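Local coordinates for putative fumarylpyruvate hydrolase (Burkholderia cenocepacia, PDB 4MAQ), which is a putative hydrolase of the fumarylacetoacetate hydrolase (FAH) family, a strand-rich protein with two chains in its assembly, at residues E57-F62 / M182-P187; D124-A129 / R134-A139; A29-R34 / H110-G115. All blocks are in the same frame, centred on the assembly; numbering follows the deposited sequence.

Contacts 1 and 2 meet directly although their centres lie about 21 Å apart: Phe60 CE2 packs on Trp136 CH2 at 3.9 Å and Phe62 CD1 on Trp136 CZ3 at 4.2 Å. Contact 3 stands apart, its centre about 20 Å from that of contact 1 and about 28 Å from that of contact 2, on the other side of the chain's centre from contact 2, though strand 111-122 runs straight on into helix 123-132. All three reach the second subunit. Between the two chains of the dimer, Glu57 forms a salt bridge with Arg134 of the second subunit, and the Phe61 ring meets Trp138 of that other chain.

Contact 1 of 3, residues E57-F62 / M182-P187; sequences EPPFFF and MIWPVP
Trp184 reaches across to the Glu57 carbonyl and the Pro59 ring with its indole, offering the N-H edge to one residue and a ring face to another. At the edge, NE1 donates to the backbone oxygen of Glu57, with NE1 and O 2.8 Å apart and an N-H...O angle of 173°. The acceptor lies in the indole plane, whereas NE1 is tilted away from the plane of the Glu57 carbonyl, so the bond is straight at the donor and bent at the acceptor. Pro59 comes over the face. Its CD sits 3.9 Å from the centroid of the Trp184 five-membered ring, 27° off the normal, in a CH-pi contact, and the two side chains cross at about a right angle. The nearest Pro59 atom to the indole is CD, 3.5 Å from Trp184 NE1. Trp184 CG lies opposite the carbonyl carbon (chi1 -71°), which, with the turn about chi2, brings the pyrrole side toward the prolines. Bond and face contact probably help to set the tilt and rotation of the ring. Arg56 adds a cation-pi interaction with the same indole, and Tyr192 of helix 186-196 meets it edge-to-face. The contact lies near the surface, joining the loop that leads into strand 61-64 to the turn just ahead of helix 186-196, whose N-cap position is Pro185; Pro59 also rests on Val39 of strand 36-39.

Contact 2 of 3, residues D124-A129 / R134-A139; sequences DLQAEA and RPWDWA
The first torsions start Gln126 and Trp136 toward each other: Gln126 turns CG away from its own N (chi1 -167°) and runs on extended, while Trp136 sets CG opposite its carbonyl carbon (chi1 -68°). The Gln126 amide nitrogen ends over one face of the indole, on the benzo side, with NE2 3.2 Å from Trp136 CZ3 and 3.5 Å from CE3. Amide and ring planes stand 89° apart, so the amide meets the indole end-on instead of lying flat on it.

Closer to the backbones the fit is aliphatic. Ala139 CB packs against Gln126 CB at 3.5 Å, and the same methyl lies equally near Gln126 N, which lets the short helix 137-140 come close against helix 123-132. Leu125 adds its CD1, 4.2 Å from Trp138 CB. At the other end, Arg134 N donates to Ala129 O at 2.9 Å in a nearly straight bond; donor and acceptor are five residues apart, so the bond ties the chain leaving helix 123-132 back to that helix. Ala129 CB fills the bend, 3.5 Å from Pro135 O.

Trp136 holds the N-cap position of helix 137-140, while Trp138 O accepts a bond from Arg122. Chemically, this corner between helices 123-132 and 137-140 rests on one backbone hydrogen bond and close alanine packing, and the upright amide over the indole is consistent with an N-H directed at the pi cloud, a probably weak polar addition to the apolar side-chain packing.

Contact 3 of 3, residues A29-R34 / H110-G115; sequences ARFPVR and HVWGYG
Phe31 meets Trp112 where strand 111-122 carries a classic beta bulge: Trp112 and Gly113 both face Ala94 of the antiparallel strand 85-95. Trp112 has helix-like backbone angles (phi -77°, psi -43°), as the first residue of such a bulge does, and the indole folds back over its neighbour, its CE3 only 3.6 Å from Gly113 CA. With no side chain on Gly113, the ring can lie that close to the backbone.

The tight part is one pair of rings. Both residues swing CG to the far side from their own backbone N, and the side chains slide past each other in opposite directions, each reaching toward the other strand. Phe31 CD2 comes to 4.0 Å from Trp112 CE3. The ring planes are inclined at 41°, so the pair is an oblique apolar contact. Around it, Leu151 of strand 146-153 touches both rings, and the second subunit adds Ile14 against Phe31 and Val13 against Trp112.

Away from the rings the segments are far apart: even the nearest CA atoms, those of Phe31 and Trp112, are 9.5 Å from each other. The polar side chains here turn to other partners. Arg30 bonds to Ser21, His110 to Lys97, and Arg34 forms salt bridges with Asp203 and with Asp67 of the second subunit. Trp112 is on the looser side, keeping some exposure to solvent, whereas Phe31 is buried and also packs on Ala94 and Leu204 of the large mixed sheet. Between these two segments the contact is one aromatic pair, completed by Phe31 CE2 lying 4.1 Å from Trp112 CB.

Contact 1 of 3, residues E57-F62 / M182-P187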
loop_
_atom_site.group_PDB
_atom_site.type_symbol
_atom_site.label_atom_id
_atom_site.label_comp_id
_atom_site.label_asym_id
_atom_site.label_seq_id
_atom_site.Cartn_x
_atom_site.Cartn_y
_atom_site.Cartn_z
ATOM N N GLU B 57 6.352 -5.503 -24.125
ATOM C CA GLU B 57 6.929 -4.548 -23.191
ATOM C C GLU B 57 6.828 -5.113 -21.776
ATOM O O GLU B 57 5.897 -5.861 -21.467
ATOM C CB GLU B 57 6.299 -3.145 -23.327
ATOM C CG GLU B 57 5.047 -2.849 -22.508
ATOM C CD GLU B 57 4.655 -1.373 -22.536
ATOM O OE1 GLU B 57 5.491 -0.513 -22.180
ATOM O OE2 GLU B 57 3.502 -1.065 -22.908
ATOM N N PRO B 58 7.810 -4.790 -20.925
ATOM C CA PRO B 58 7.750 -5.205 -19.530
ATOM C C PRO B 58 6.447 -4.720 -18.884
ATOM O O PRO B 58 5.938 -3.640 -19.232
ATOM C CB PRO B 58 8.958 -4.501 -18.904
ATOM C CG PRO B 58 9.900 -4.275 -20.049
ATOM C CD PRO B 58 9.003 -3.963 -21.204
ATOM N N PRO B 59 5.907 -5.502 -17.930
ATOM C CA PRO B 59 4.697 -5.075 -17.230
ATOM C C PRO B 59 4.996 -3.923 -16.274
ATOM O O PRO B 59 6.147 -3.682 -15.912
ATOM C CB PRO B 59 4.322 -6.311 -16.411
ATOM C CG PRO B 59 5.637 -6.980 -16.133
ATOM C CD PRO B 59 6.493 -6.724 -17.349
ATOM N N PHE B 60 3.962 -3.203 -15.876
ATOM C CA PHE B 60 4.069 -2.261 -14.752
ATOM C C PHE B 60 3.037 -2.648 -13.702
ATOM O O PHE B 60 2.143 -3.469 -13.971
ATOM C CB PHE B 60 3.922 -0.806 -15.213
ATOM C CG PHE B 60 2.532 -0.418 -15.648
ATOM C CD1 PHE B 60 2.117 -0.590 -16.975
ATOM C CD2 PHE B 60 1.636 0.166 -14.743
ATOM C CE1 PHE B 60 0.825 -0.211 -17.378
ATOM C CE2 PHE B 60 0.348 0.550 -15.151
ATOM C CZ PHE B 60 -0.064 0.358 -16.466
ATOM N N PHE B 61 3.180 -2.081 -12.509
ATOM C CA PHE B 61 2.410 -2.519 -11.354
ATOM C C PHE B 61 1.903 -1.372 -10.517
ATOM O O PHE B 61 2.587 -0.359 -10.347
ATOM C CB PHE B 61 3.291 -3.383 -10.451
ATOM C CG PHE B 61 3.718 -4.670 -11.097
ATOM C CD1 PHE B 61 4.893 -4.744 -11.846
ATOM C CD2 PHE B 61 2.944 -5.815 -10.946
ATOM C CE1 PHE B 61 5.262 -5.934 -12.454
ATOM C CE2 PHE B 61 3.329 -7.007 -11.528
ATOM C CZ PHE B 61 4.483 -7.070 -12.282
ATOM N N PHE B 62 0.718 -1.542 -9.949
ATOM C CA PHE B 62 0.313 -0.733 -8.821
ATOM C C PHE B 62 -0.010 -1.698 -7.685
ATOM O O PHE B 62 0.156 -2.901 -7.840
ATOM C CB PHE B 62 -0.853 0.191 -9.202
ATOM C CG PHE B 62 -2.058 -0.533 -9.730
ATOM C CD1 PHE B 62 -2.149 -0.841 -11.089
ATOM C CD2 PHE B 62 -3.099 -0.909 -8.870
ATOM C CE1 PHE B 62 -3.260 -1.528 -11.568
ATOM C CE2 PHE B 62 -4.195 -1.580 -9.351
ATOM C CZ PHE B 62 -4.285 -1.875 -10.690
ATOM N N MET B 182 -3.179 -13.911 -21.393
ATOM C CA MET B 182 -2.218 -13.114 -20.629
ATOM C C MET B 182 -0.974 -12.815 -21.460
ATOM O O MET B 182 -0.438 -13.698 -22.146
ATOM C CB MET B 182 -1.792 -13.854 -19.386
ATOM C CG MET B 182 -2.783 -13.816 -18.278
ATOM S SD MET B 182 -2.045 -14.702 -16.905
ATOM C CE MET B 182 -3.514 -14.936 -15.935
ATOM N N ILE B 183 -0.499 -11.571 -21.381
ATOM C CA ILE B 183 0.695 -11.158 -22.136
ATOM C C ILE B 183 1.916 -11.755 -21.446
ATOM O O ILE B 183 2.686 -12.483 -22.082
ATOM C CB ILE B 183 0.782 -9.625 -22.269
ATOM C CG1 ILE B 183 -0.387 -9.115 -23.118
ATOM C CG2 ILE B 183 2.120 -9.220 -22.877
ATOM C CD1 ILE B 183 -0.547 -7.608 -23.137
ATOM N N TRP B 184 2.065 -11.470 -20.147
ATOM C CA TRP B 184 3.057 -12.128 -19.314
ATOM C C TRP B 184 2.363 -13.171 -18.454
ATOM O O TRP B 184 1.506 -12.815 -17.664
ATOM C CB TRP B 184 3.757 -11.096 -18.422
ATOM C CG TRP B 184 4.668 -10.182 -19.204
ATOM C CD1 TRP B 184 4.425 -8.879 -19.585
ATOM C CD2 TRP B 184 5.958 -10.519 -19.733
ATOM N NE1 TRP B 184 5.505 -8.388 -20.303
ATOM C CE2 TRP B 184 6.457 -9.368 -20.400
ATOM C CE3 TRP B 184 6.756 -11.678 -19.684
ATOM C CZ2 TRP B 184 7.720 -9.347 -21.018
ATOM C CZ3 TRP B 184 8.002 -11.659 -20.295
ATOM C CH2 TRP B 184 8.469 -10.498 -20.961
ATOM N N PRO B 185 2.746 -14.447 -18.596
ATOM C CA PRO B 185 2.135 -15.473 -17.761
ATOM C C PRO B 185 2.499 -15.322 -16.294
ATOM O O PRO B 185 3.423 -14.588 -15.929
ATOM C CB PRO B 185 2.679 -16.792 -18.305
ATOM C CG PRO B 185 3.775 -16.453 -19.243
ATOM C CD PRO B 185 3.721 -14.987 -19.564
ATOM N N VAL B 186 1.779 -16.061 -15.460
ATOM C CA VAL B 186 1.936 -15.949 -14.017
ATOM C C VAL B 186 3.395 -16.117 -13.544
ATOM O O VAL B 186 3.854 -15.310 -12.743
ATOM C CB VAL B 186 0.964 -16.919 -13.300
ATOM C CG1 VAL B 186 1.297 -17.054 -11.818
ATOM C CG2 VAL B 186 -0.471 -16.453 -13.516
ATOM N N PRO B 187 4.151 -17.129 -14.060
ATOM C CA PRO B 187 5.536 -17.265 -13.561
ATOM C C PRO B 187 6.390 -16.019 -13.844
ATOM O O PRO B 187 7.244 -15.660 -13.018
ATOM C CB PRO B 187 6.096 -18.471 -14.345
ATOM C CG PRO B 187 4.898 -19.250 -14.770
ATOM C CD PRO B 187 3.780 -18.251 -14.948
#

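Contact 2 of 3, residues D124-A129 / R134-A139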
loop_
_atom_site.group_PDB
_atom_site.type_symbol
_atom_site.label_atom_id
_atom_site.label_comp_id
_atom_site.label_asym_id
_atom_site.label_seq_id
_atom_site.Cartn_x
_atom_site.Cartn_y
_atom_site.Cartn_z
ATOM N N ASP B 124 -12.716 8.205 -12.445
ATOM C CA ASP B 124 -12.611 9.656 -12.525
ATOM C C ASP B 124 -11.351 10.178 -11.834
ATOM O O ASP B 124 -10.616 10.997 -12.406
ATOM C CB ASP B 124 -13.883 10.369 -12.035
ATOM C CG ASP B 124 -14.474 9.802 -10.756
ATOM O OD1 ASP B 124 -13.864 8.943 -10.074
ATOM O OD2 ASP B 124 -15.584 10.269 -10.413
ATOM N N LEU B 125 -11.073 9.695 -10.626
ATOM C CA LEU B 125 -9.830 10.062 -9.948
ATOM C C LEU B 125 -8.632 9.563 -10.728
ATOM O O LEU B 125 -7.612 10.259 -10.801
ATOM C CB LEU B 125 -9.801 9.534 -8.517
ATOM C CG LEU B 125 -10.905 10.036 -7.594
ATOM C CD1 LEU B 125 -10.740 9.510 -6.172
ATOM C CD2 LEU B 125 -10.997 11.566 -7.619
ATOM N N GLN B 126 -8.734 8.373 -11.320
ATOM C CA GLN B 126 -7.616 7.888 -12.135
ATOM C C GLN B 126 -7.314 8.777 -13.332
ATOM O O GLN B 126 -6.137 9.054 -13.632
ATOM C CB GLN B 126 -7.830 6.454 -12.624
ATOM C CG GLN B 126 -6.545 5.847 -13.184
ATOM C CD GLN B 126 -6.773 4.509 -13.814
ATOM O OE1 GLN B 126 -7.871 4.223 -14.285
ATOM N NE2 GLN B 126 -5.737 3.677 -13.829
ATOM N N ALA B 127 -8.354 9.237 -14.022
ATOM C CA ALA B 127 -8.108 10.066 -15.195
ATOM C C ALA B 127 -7.417 11.376 -14.788
ATOM O O ALA B 127 -6.524 11.848 -15.496
ATOM C CB ALA B 127 -9.411 10.320 -15.938
ATOM N N GLU B 128 -7.821 11.944 -13.647
ATOM C CA GLU B 128 -7.197 13.148 -13.110
ATOM C C GLU B 128 -5.736 12.907 -12.780
ATOM O O GLU B 128 -4.862 13.723 -13.116
ATOM C CB GLU B 128 -7.943 13.638 -11.868
ATOM N N ALA B 129 -5.459 11.781 -12.128
ATOM C CA ALA B 129 -4.079 11.425 -11.808
ATOM C C ALA B 129 -3.221 11.282 -13.069
ATOM O O ALA B 129 -2.066 11.746 -13.110
ATOM C CB ALA B 129 -4.033 10.138 -11.001
ATOM N N ARG B 134 0.284 12.114 -11.516
ATOM C CA ARG B 134 0.209 12.020 -10.067
ATOM C C ARG B 134 -0.094 10.572 -9.673
ATOM O O ARG B 134 -0.484 9.755 -10.525
ATOM C CB ARG B 134 -0.848 12.978 -9.533
ATOM C CG ARG B 134 -0.332 14.391 -9.390
ATOM C CD ARG B 134 -1.363 15.339 -8.814
ATOM N NE ARG B 134 -0.796 16.677 -8.710
ATOM C CZ ARG B 134 -1.422 17.696 -8.137
ATOM N NH1 ARG B 134 -0.819 18.861 -8.074
ATOM N NH2 ARG B 134 -2.639 17.536 -7.631
ATOM N N PRO B 135 0.095 10.240 -8.386
ATOM C CA PRO B 135 -0.042 8.847 -7.964
ATOM C C PRO B 135 -1.479 8.323 -8.096
ATOM O O PRO B 135 -2.444 9.091 -8.010
ATOM C CB PRO B 135 0.431 8.858 -6.494
ATOM C CG PRO B 135 0.437 10.283 -6.086
ATOM C CD PRO B 135 0.612 11.107 -7.316
ATOM N N TRP B 136 -1.596 7.011 -8.277
ATOM C CA TRP B 136 -2.869 6.339 -8.505
ATOM C C TRP B 136 -3.513 5.801 -7.249
ATOM O O TRP B 136 -4.527 5.120 -7.339
ATOM C CB TRP B 136 -2.639 5.151 -9.431
ATOM C CG TRP B 136 -2.247 5.486 -10.876
ATOM C CD1 TRP B 136 -1.724 6.666 -11.383
ATOM C CD2 TRP B 136 -2.360 4.587 -11.967
ATOM N NE1 TRP B 136 -1.515 6.530 -12.759
ATOM C CE2 TRP B 136 -1.879 5.254 -13.133
ATOM C CE3 TRP B 136 -2.793 3.253 -12.072
ATOM C CZ2 TRP B 136 -1.854 4.637 -14.394
ATOM C CZ3 TRP B 136 -2.769 2.641 -13.328
ATOM C CH2 TRP B 136 -2.292 3.327 -14.468
ATOM N N ASP B 137 -2.947 6.081 -6.084
ATOM C CA ASP B 137 -3.445 5.449 -4.861
ATOM C C ASP B 137 -4.897 5.761 -4.556
ATOM O O ASP B 137 -5.645 4.872 -4.162
ATOM C CB ASP B 137 -2.582 5.843 -3.646
ATOM C CG ASP B 137 -1.070 5.645 -3.880
ATOM O OD1 ASP B 137 -0.499 6.329 -4.733
ATOM O OD2 ASP B 137 -0.463 4.814 -3.188
ATOM N N TRP B 138 -5.310 7.018 -4.710
ATOM C CA TRP B 138 -6.715 7.324 -4.522
ATOM C C TRP B 138 -7.605 6.548 -5.514
ATOM O O TRP B 138 -8.704 6.129 -5.156
ATOM C CB TRP B 138 -6.945 8.827 -4.628
ATOM C CG TRP B 138 -6.861 9.628 -3.340
ATOM C CD1 TRP B 138 -7.406 10.861 -3.157
ATOM C CD2 TRP B 138 -6.211 9.289 -2.086
ATOM N NE1 TRP B 138 -7.162 11.309 -1.890
ATOM C CE2 TRP B 138 -6.438 10.370 -1.204
ATOM C CE3 TRP B 138 -5.489 8.181 -1.616
ATOM C CZ2 TRP B 138 -5.956 10.381 0.112
ATOM C CZ3 TRP B 138 -5.029 8.192 -0.287
ATOM C CH2 TRP B 138 -5.259 9.286 0.543
ATOM N N ALA B 139 -7.125 6.388 -6.752
ATOM C CA ALA B 139 -7.890 5.707 -7.789
ATOM C C ALA B 139 -7.993 4.194 -7.536
ATOM O O ALA B 139 -9.005 3.585 -7.889
ATOM C CB ALA B 139 -7.312 5.987 -9.153
#

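Contact 3 of 3, residues A29-R34 / H110-G115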
loop_
_atom_site.group_PDB
_atom_site.type_symbol
_atom_site.label_atom_id
_atom_site.label_comp_id
_atom_site.label_asym_id
_atom_site.label_seq_id
_atom_site.Cartn_x
_atom_site.Cartn_y
_atom_site.Cartn_z
ATOM N N ALA B 29 -9.214 -22.434 8.357
ATOM C CA ALA B 29 -8.046 -21.568 8.392
ATOM C C ALA B 29 -8.158 -20.543 7.270
ATOM O O ALA B 29 -8.883 -20.748 6.283
ATOM C CB ALA B 29 -6.760 -22.373 8.278
ATOM N N ARG B 30 -7.436 -19.440 7.424
ATOM C CA ARG B 30 -7.520 -18.346 6.464
ATOM C C ARG B 30 -6.147 -18.026 5.891
ATOM O O ARG B 30 -5.130 -18.558 6.341
ATOM C CB ARG B 30 -8.147 -17.117 7.111
ATOM C CG ARG B 30 -9.587 -17.354 7.524
ATOM C CD ARG B 30 -10.190 -16.155 8.223
ATOM N NE ARG B 30 -10.378 -14.991 7.353
ATOM C CZ ARG B 30 -11.441 -14.794 6.576
ATOM N NH1 ARG B 30 -12.415 -15.719 6.505
ATOM N NH2 ARG B 30 -11.531 -13.669 5.867
ATOM N N PHE B 31 -6.122 -17.154 4.889
ATOM C CA PHE B 31 -4.883 -16.757 4.249
ATOM C C PHE B 31 -4.568 -15.305 4.647
ATOM O O PHE B 31 -5.291 -14.396 4.265
ATOM C CB PHE B 31 -5.021 -16.879 2.724
ATOM C CG PHE B 31 -3.753 -16.555 1.980
ATOM C CD1 PHE B 31 -3.463 -15.242 1.590
ATOM C CD2 PHE B 31 -2.841 -17.575 1.679
ATOM C CE1 PHE B 31 -2.283 -14.942 0.920
ATOM C CE2 PHE B 31 -1.659 -17.282 1.012
ATOM C CZ PHE B 31 -1.386 -15.972 0.625
ATOM N N PRO B 32 -3.492 -15.092 5.431
ATOM C CA PRO B 32 -3.150 -13.748 5.905
ATOM C C PRO B 32 -2.489 -12.943 4.780
ATOM O O PRO B 32 -1.541 -13.424 4.160
ATOM C CB PRO B 32 -2.166 -14.038 7.062
ATOM C CG PRO B 32 -1.458 -15.278 6.625
ATOM C CD PRO B 32 -2.478 -16.093 5.838
ATOM N N VAL B 33 -2.996 -11.746 4.521
ATOM C CA VAL B 33 -2.524 -10.933 3.404
ATOM C C VAL B 33 -1.376 -10.040 3.850
ATOM O O VAL B 33 -1.487 -9.346 4.878
ATOM C CB VAL B 33 -3.668 -10.081 2.801
ATOM C CG1 VAL B 33 -3.156 -9.250 1.617
ATOM C CG2 VAL B 33 -4.821 -10.961 2.341
ATOM N N ARG B 34 -0.319 -10.031 3.033
ATOM C CA ARG B 34 0.893 -9.264 3.300
ATOM C C ARG B 34 0.828 -7.979 2.442
ATOM O O ARG B 34 0.381 -6.933 2.930
ATOM C CB ARG B 34 2.137 -10.159 3.083
ATOM C CG ARG B 34 3.403 -9.693 3.781
ATOM C CD ARG B 34 4.044 -8.428 3.215
ATOM N NE ARG B 34 4.564 -8.651 1.858
ATOM C CZ ARG B 34 5.724 -8.197 1.392
ATOM N NH1 ARG B 34 6.095 -8.488 0.139
ATOM N NH2 ARG B 34 6.549 -7.484 2.184
ATOM N N HIS B 110 6.445 -21.027 -5.652
ATOM C CA HIS B 110 6.148 -20.018 -4.636
ATOM C C HIS B 110 4.665 -19.786 -4.454
ATOM O O HIS B 110 4.286 -18.990 -3.581
ATOM C CB HIS B 110 6.827 -18.684 -4.993
ATOM C CG HIS B 110 8.332 -18.733 -4.906
ATOM N ND1 HIS B 110 9.033 -18.203 -3.838
ATOM C CD2 HIS B 110 9.261 -19.270 -5.736
ATOM C CE1 HIS B 110 10.328 -18.396 -4.028
ATOM N NE2 HIS B 110 10.493 -19.035 -5.175
ATOM N N VAL B 111 3.828 -20.426 -5.271
ATOM C CA VAL B 111 2.381 -20.149 -5.229
ATOM C C VAL B 111 1.667 -21.089 -4.259
ATOM O O VAL B 111 1.775 -22.310 -4.391
ATOM C CB VAL B 111 1.755 -20.282 -6.631
ATOM C CG1 VAL B 111 0.239 -20.176 -6.587
ATOM C CG2 VAL B 111 2.352 -19.226 -7.555
ATOM N N TRP B 112 0.965 -20.523 -3.272
ATOM C CA TRP B 112 0.110 -21.310 -2.377
ATOM C C TRP B 112 -1.213 -21.691 -3.069
ATOM O O TRP B 112 -1.694 -22.810 -2.913
ATOM C CB TRP B 112 -0.171 -20.531 -1.060
ATOM C CG TRP B 112 -0.995 -21.371 -0.167
ATOM C CD1 TRP B 112 -0.556 -22.352 0.674
ATOM C CD2 TRP B 112 -2.426 -21.428 -0.140
ATOM N NE1 TRP B 112 -1.612 -22.975 1.261
ATOM C CE2 TRP B 112 -2.780 -22.455 0.770
ATOM C CE3 TRP B 112 -3.446 -20.704 -0.782
ATOM C CZ2 TRP B 112 -4.110 -22.775 1.067
ATOM C CZ3 TRP B 112 -4.780 -21.040 -0.488
ATOM C CH2 TRP B 112 -5.085 -22.056 0.435
ATOM N N GLY B 113 -1.831 -20.758 -3.779
ATOM C CA GLY B 113 -3.152 -21.005 -4.330
ATOM C C GLY B 113 -3.681 -19.861 -5.140
ATOM O O GLY B 113 -2.938 -18.938 -5.505
ATOM N N TYR B 114 -4.972 -19.936 -5.446
ATOM C CA TYR B 114 -5.601 -19.024 -6.388
ATOM C C TYR B 114 -6.974 -18.595 -5.919
ATOM O O TYR B 114 -7.685 -19.361 -5.263
ATOM C CB TYR B 114 -5.774 -19.714 -7.750
ATOM C CG TYR B 114 -4.452 -20.016 -8.387
ATOM C CD1 TYR B 114 -3.817 -21.232 -8.143
ATOM C CD2 TYR B 114 -3.820 -19.089 -9.225
ATOM C CE1 TYR B 114 -2.584 -21.526 -8.688
ATOM C CE2 TYR B 114 -2.572 -19.363 -9.780
ATOM C CZ TYR B 114 -1.955 -20.581 -9.513
ATOM O OH TYR B 114 -0.724 -20.809 -10.107
ATOM N N GLY B 115 -7.387 -17.408 -6.354
ATOM C CA GLY B 115 -8.758 -16.975 -6.214
ATOM C C GLY B 115 -9.145 -16.106 -7.393
ATOM O O GLY B 115 -8.381 -15.967 -8.365
#